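Local coordinates for sensor protein (Geobacter sulfurreducens, PDB 3H7M) that probably acts as a membrane histidine kinase that autophosphorylates from ATP, the chain here being its sensor domain, which resembles periplasmic solute-binding proteins, at residues A84-T90 and G194-G200. Residues are numbered along the deposited sequence; the frame is centred on the assembly and turned at random.
With NA (sodium ion), chain B.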
ATOM      1  N   ALA A  84      -9.337  11.568  -3.215  1.00 65.27           N
ATOM      2  CA  ALA A  84      -8.892  12.957  -3.188  1.00 75.46           C
ATOM      3  C   ALA A  84      -9.984  13.873  -2.604  1.00 80.79           C
ATOM      4  O   ALA A  84      -9.686  14.898  -1.985  1.00 81.28           O
ATOM      5  CB  ALA A  84      -8.515  13.409  -4.600  1.00 73.44           C
ATOM      6  N   ARG A  85     -11.244  13.486  -2.790  1.00 82.52           N
ATOM      7  CA  ARG A  85     -12.377  14.261  -2.296  1.00 82.53           C
ATOM      8  C   ARG A  85     -12.473  14.377  -0.777  1.00 83.58           C
ATOM      9  O   ARG A  85     -13.382  15.035  -0.265  1.00 84.30           O
ATOM     10  CB  ARG A  85     -13.692  13.671  -2.817  1.00 82.90           C
ATOM     11  CG  ARG A  85     -14.160  14.246  -4.140  1.00 86.80           C
ATOM     12  CD  ARG A  85     -15.638  13.947  -4.381  1.00 86.78           C
ATOM     13  NE  ARG A  85     -15.858  12.663  -5.039  1.00 85.02           N
ATOM     14  CZ  ARG A  85     -15.480  12.396  -6.286  1.00 85.45           C
ATOM     15  NH1 ARG A  85     -14.859  13.322  -7.008  1.00 79.41           N
ATOM     16  NH2 ARG A  85     -15.735  11.206  -6.816  1.00 88.80           N
ATOM     17  N   GLN A  86     -11.554  13.748  -0.048  1.00 80.30           N
ATOM     18  CA  GLN A  86     -11.620  13.805   1.408  1.00 75.80           C
ATOM     19  C   GLN A  86     -10.289  13.984   2.113  1.00 72.95           C
ATOM     20  O   GLN A  86     -10.251  14.230   3.321  1.00 74.75           O
ATOM     21  CB  GLN A  86     -12.288  12.550   1.945  1.00 78.04           C
ATOM     22  CG  GLN A  86     -13.597  12.219   1.280  1.00 81.66           C
ATOM     23  CD  GLN A  86     -14.401  11.257   2.109  1.00 90.61           C
ATOM     24  OE1 GLN A  86     -13.927  10.172   2.445  1.00 95.67           O
ATOM     25  NE2 GLN A  86     -15.624  11.650   2.458  1.00 95.07           N
ATOM     26  N   ILE A  87      -9.198  13.834   1.369  1.00 68.62           N
ATOM     27  CA  ILE A  87      -7.862  13.994   1.932  1.00 60.15           C
ATOM     28  C   ILE A  87      -6.972  14.546   0.841  1.00 60.92           C
ATOM     29  O   ILE A  87      -7.293  14.446  -0.345  1.00 57.28           O
ATOM     30  CB  ILE A  87      -7.284  12.653   2.425  1.00 62.78           C
ATOM     31  CG1 ILE A  87      -7.081  11.701   1.243  1.00 67.19           C
ATOM     32  CG2 ILE A  87      -8.219  12.027   3.456  1.00 55.09           C
ATOM     33  CD1 ILE A  87      -6.472  10.351   1.630  1.00 74.16           C
ATOM     34  N   ASP A  88      -5.855  15.139   1.224  1.00 59.26           N
ATOM     35  CA  ASP A  88      -4.979  15.693   0.215  1.00 63.42           C
ATOM     36  C   ASP A  88      -3.751  14.821   0.092  1.00 60.96           C
ATOM     37  O   ASP A  88      -3.184  14.389   1.090  1.00 62.53           O
ATOM     38  CB  ASP A  88      -4.605  17.136   0.574  1.00 71.43           C
ATOM     39  CG  ASP A  88      -5.834  18.010   0.845  1.00 70.74           C
ATOM     40  OD1 ASP A  88      -6.908  17.719   0.282  1.00 61.37           O
ATOM     41  OD2 ASP A  88      -5.724  18.989   1.614  1.00 73.30           O
ATOM     42  N   PHE A  89      -3.370  14.544  -1.147  1.00 57.78           N
ATOM     43  CA  PHE A  89      -2.218  13.713  -1.430  1.00 52.27           C
ATOM     44  C   PHE A  89      -1.053  14.553  -1.855  1.00 54.46           C
ATOM     45  O   PHE A  89      -1.227  15.571  -2.535  1.00 54.54           O
ATOM     46  CB  PHE A  89      -2.503  12.742  -2.572  1.00 48.49           C
ATOM     47  CG  PHE A  89      -3.545  11.718  -2.252  1.00 57.02           C
ATOM     48  CD1 PHE A  89      -4.861  12.100  -2.017  1.00 52.96           C
ATOM     49  CD2 PHE A  89      -3.213  10.360  -2.195  1.00 47.48           C
ATOM     50  CE1 PHE A  89      -5.843  11.148  -1.731  1.00 60.37           C
ATOM     51  CE2 PHE A  89      -4.191   9.400  -1.907  1.00 51.92           C
ATOM     52  CZ  PHE A  89      -5.510   9.795  -1.674  1.00 55.90           C
ATOM     53  N   THR A  90       0.141  14.121  -1.462  1.00 42.76           N
ATOM     54  CA  THR A  90       1.345  14.812  -1.865  1.00 36.67           C
ATOM     55  C   THR A  90       1.663  14.105  -3.167  1.00 34.49           C
ATOM     56  O   THR A  90       0.944  13.194  -3.558  1.00 39.54           O
ATOM     57  CB  THR A  90       2.486  14.510  -0.907  1.00 48.64           C
ATOM     58  OG1 THR A  90       2.701  13.086  -0.875  1.00 49.22           O
ATOM     59  CG2 THR A  90       2.161  15.013   0.487  1.00 40.66           C
ATOM     60  N   GLY A 194       1.558   7.394  -2.066  1.00 37.31           N
ATOM     61  CA  GLY A 194       2.374   8.358  -1.339  1.00 34.16           C
ATOM     62  C   GLY A 194       1.767   8.851  -0.056  1.00 38.42           C
ATOM     63  O   GLY A 194       0.871   8.212   0.498  1.00 40.92           O
ATOM     64  N   TYR A 195       2.251   9.979   0.454  1.00 39.99           N
ATOM     65  CA  TYR A 195       1.670  10.472   1.698  1.00 35.48           C
ATOM     66  C   TYR A 195       0.341  11.150   1.439  1.00 40.62           C
ATOM     67  O   TYR A 195       0.018  11.514   0.302  1.00 32.62           O
ATOM     68  CB  TYR A 195       2.598  11.466   2.395  1.00 36.31           C
ATOM     69  CG  TYR A 195       3.936  10.898   2.783  1.00 37.02           C
ATOM     70  CD1 TYR A 195       4.971  10.809   1.853  1.00 38.03           C
ATOM     71  CD2 TYR A 195       4.163  10.428   4.076  1.00 28.12           C
ATOM     72  CE1 TYR A 195       6.189  10.266   2.194  1.00 30.55           C
ATOM     73  CE2 TYR A 195       5.382   9.888   4.427  1.00 33.78           C
ATOM     74  CZ  TYR A 195       6.393   9.803   3.482  1.00 35.41           C
ATOM     75  OH  TYR A 195       7.598   9.230   3.822  1.00 42.43           O
ATOM     76  N   ALA A 196      -0.422  11.309   2.515  1.00 44.60           N
ATOM     77  CA  ALA A 196      -1.712  11.959   2.483  1.00 47.89           C
ATOM     78  C   ALA A 196      -2.032  12.476   3.893  1.00 57.50           C
ATOM     79  O   ALA A 196      -1.669  11.848   4.896  1.00 55.61           O
ATOM     80  CB  ALA A 196      -2.759  10.990   2.021  1.00 47.40           C
ATOM     81  N   VAL A 197      -2.688  13.635   3.951  1.00 60.99           N
ATOM     82  CA  VAL A 197      -3.086  14.288   5.204  1.00 65.03           C
ATOM     83  C   VAL A 197      -4.527  14.773   5.091  1.00 65.75           C
ATOM     84  O   VAL A 197      -5.079  14.808   3.991  1.00 71.66           O
ATOM     85  CB  VAL A 197      -2.202  15.511   5.504  1.00 66.46           C
ATOM     86  CG1 VAL A 197      -0.884  15.066   6.106  1.00 61.92           C
ATOM     87  CG2 VAL A 197      -1.951  16.295   4.219  1.00 67.62           C
ATOM     88  N   ARG A 198      -5.129  15.151   6.220  1.00 68.97           N
ATOM     89  CA  ARG A 198      -6.516  15.638   6.243  1.00 68.64           C
ATOM     90  C   ARG A 198      -6.768  16.764   5.251  1.00 66.46           C
ATOM     91  O   ARG A 198      -5.935  17.649   5.088  1.00 66.81           O
ATOM     92  CB  ARG A 198      -6.897  16.135   7.643  1.00 72.43           C
ATOM     93  CG  ARG A 198      -7.228  15.037   8.642  1.00 79.71           C
ATOM     94  CD  ARG A 198      -7.675  15.605   9.984  1.00 82.33           C
ATOM     95  NE  ARG A 198      -6.601  16.316  10.668  1.00 92.48           N
ATOM     96  CZ  ARG A 198      -5.506  15.737  11.151  1.00 97.81           C
ATOM     97  NH1 ARG A 198      -5.336  14.428  11.028  1.00101.11           N
ATOM     98  NH2 ARG A 198      -4.573  16.467  11.751  1.00100.21           N
ATOM     99  N   GLN A 199      -7.924  16.723   4.594  1.00 70.47           N
ATOM    100  CA  GLN A 199      -8.316  17.746   3.618  1.00 74.01           C
ATOM    101  C   GLN A 199      -8.089  19.142   4.202  1.00 68.13           C
ATOM    102  O   GLN A 199      -8.494  19.418   5.329  1.00 67.22           O
ATOM    103  CB  GLN A 199      -9.799  17.584   3.271  1.00 77.40           C
ATOM    104  CG  GLN A 199     -10.271  18.353   2.041  1.00 77.13           C
ATOM    105  CD  GLN A 199     -10.521  17.432   0.863  1.00 80.96           C
ATOM    106  OE1 GLN A 199      -9.595  17.059   0.139  1.00 80.07           O
ATOM    107  NE2 GLN A 199     -11.777  17.041   0.679  1.00 75.38           N
ATOM    108  N   GLY A 200      -7.429  20.010   3.441  1.00 67.72           N
ATOM    109  CA  GLY A 200      -7.165  21.368   3.906  1.00 72.09           C
ATOM    110  C   GLY A 200      -6.083  21.563   4.964  1.00 72.37           C
ATOM    111  O   GLY A 200      -6.166  22.483   5.777  1.00 70.28           O
TER
HETATM  112 NA    NA B   1      -7.787  16.896  -2.085  1.00 62.14          NA
HETATM  113  O   HOH W   1       0.275  10.726  -2.017  1.00 35.78           O
HETATM  114  O   HOH W   2     -10.195  18.518  -2.782  1.00 63.67           O
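The side chain of D88 crosses that of Q199 at about a right angle, and both lend an oxygen to a sodium ion. D88 OD1 lies 2.7 Å from the ion and Q199 OE1 2.9 Å; the two oxygens come close because both bind the cation, and the carbonyl oxygen of A84 and a water complete the ligands seen. Q199 swings CG away from its own N (chi1 -166°) and bends at chi2, which lays its amide over the backbone of Q86, and its NE2 gives a weak hydrogen bond to R85 O. The other carboxylate oxygen, D88 OD2, accepts a hydrogen bond from G200 N, 2.7 Å away on its syn side and 28° out of the carboxylate plane. D88 thus ties the metal to the loop that follows strand 181-198.

Beyond the ion, D88 and V197 form an antiparallel hydrogen-bonded pair, its N–O distances 2.9 Å (D88 N to V197 O) and 3.0 Å (V197 N to D88 O). F89 faces A196 in the next, non-hydrogen-bonded pair, where A196 CB sits over one ring face, offset toward the rim, while I87 CD1 touches the same methyl at 3.8 Å. T90 N donates a nearly straight hydrogen bond to Y195 O, from above the carbonyl plane. Strand 73-78 flanks strand 181-198 on its other edge. The sodium site lies where strand 181-198 ends and strand 87-103 begins, in the mixed sheet of a periplasmic-binding-protein-like sensor domain.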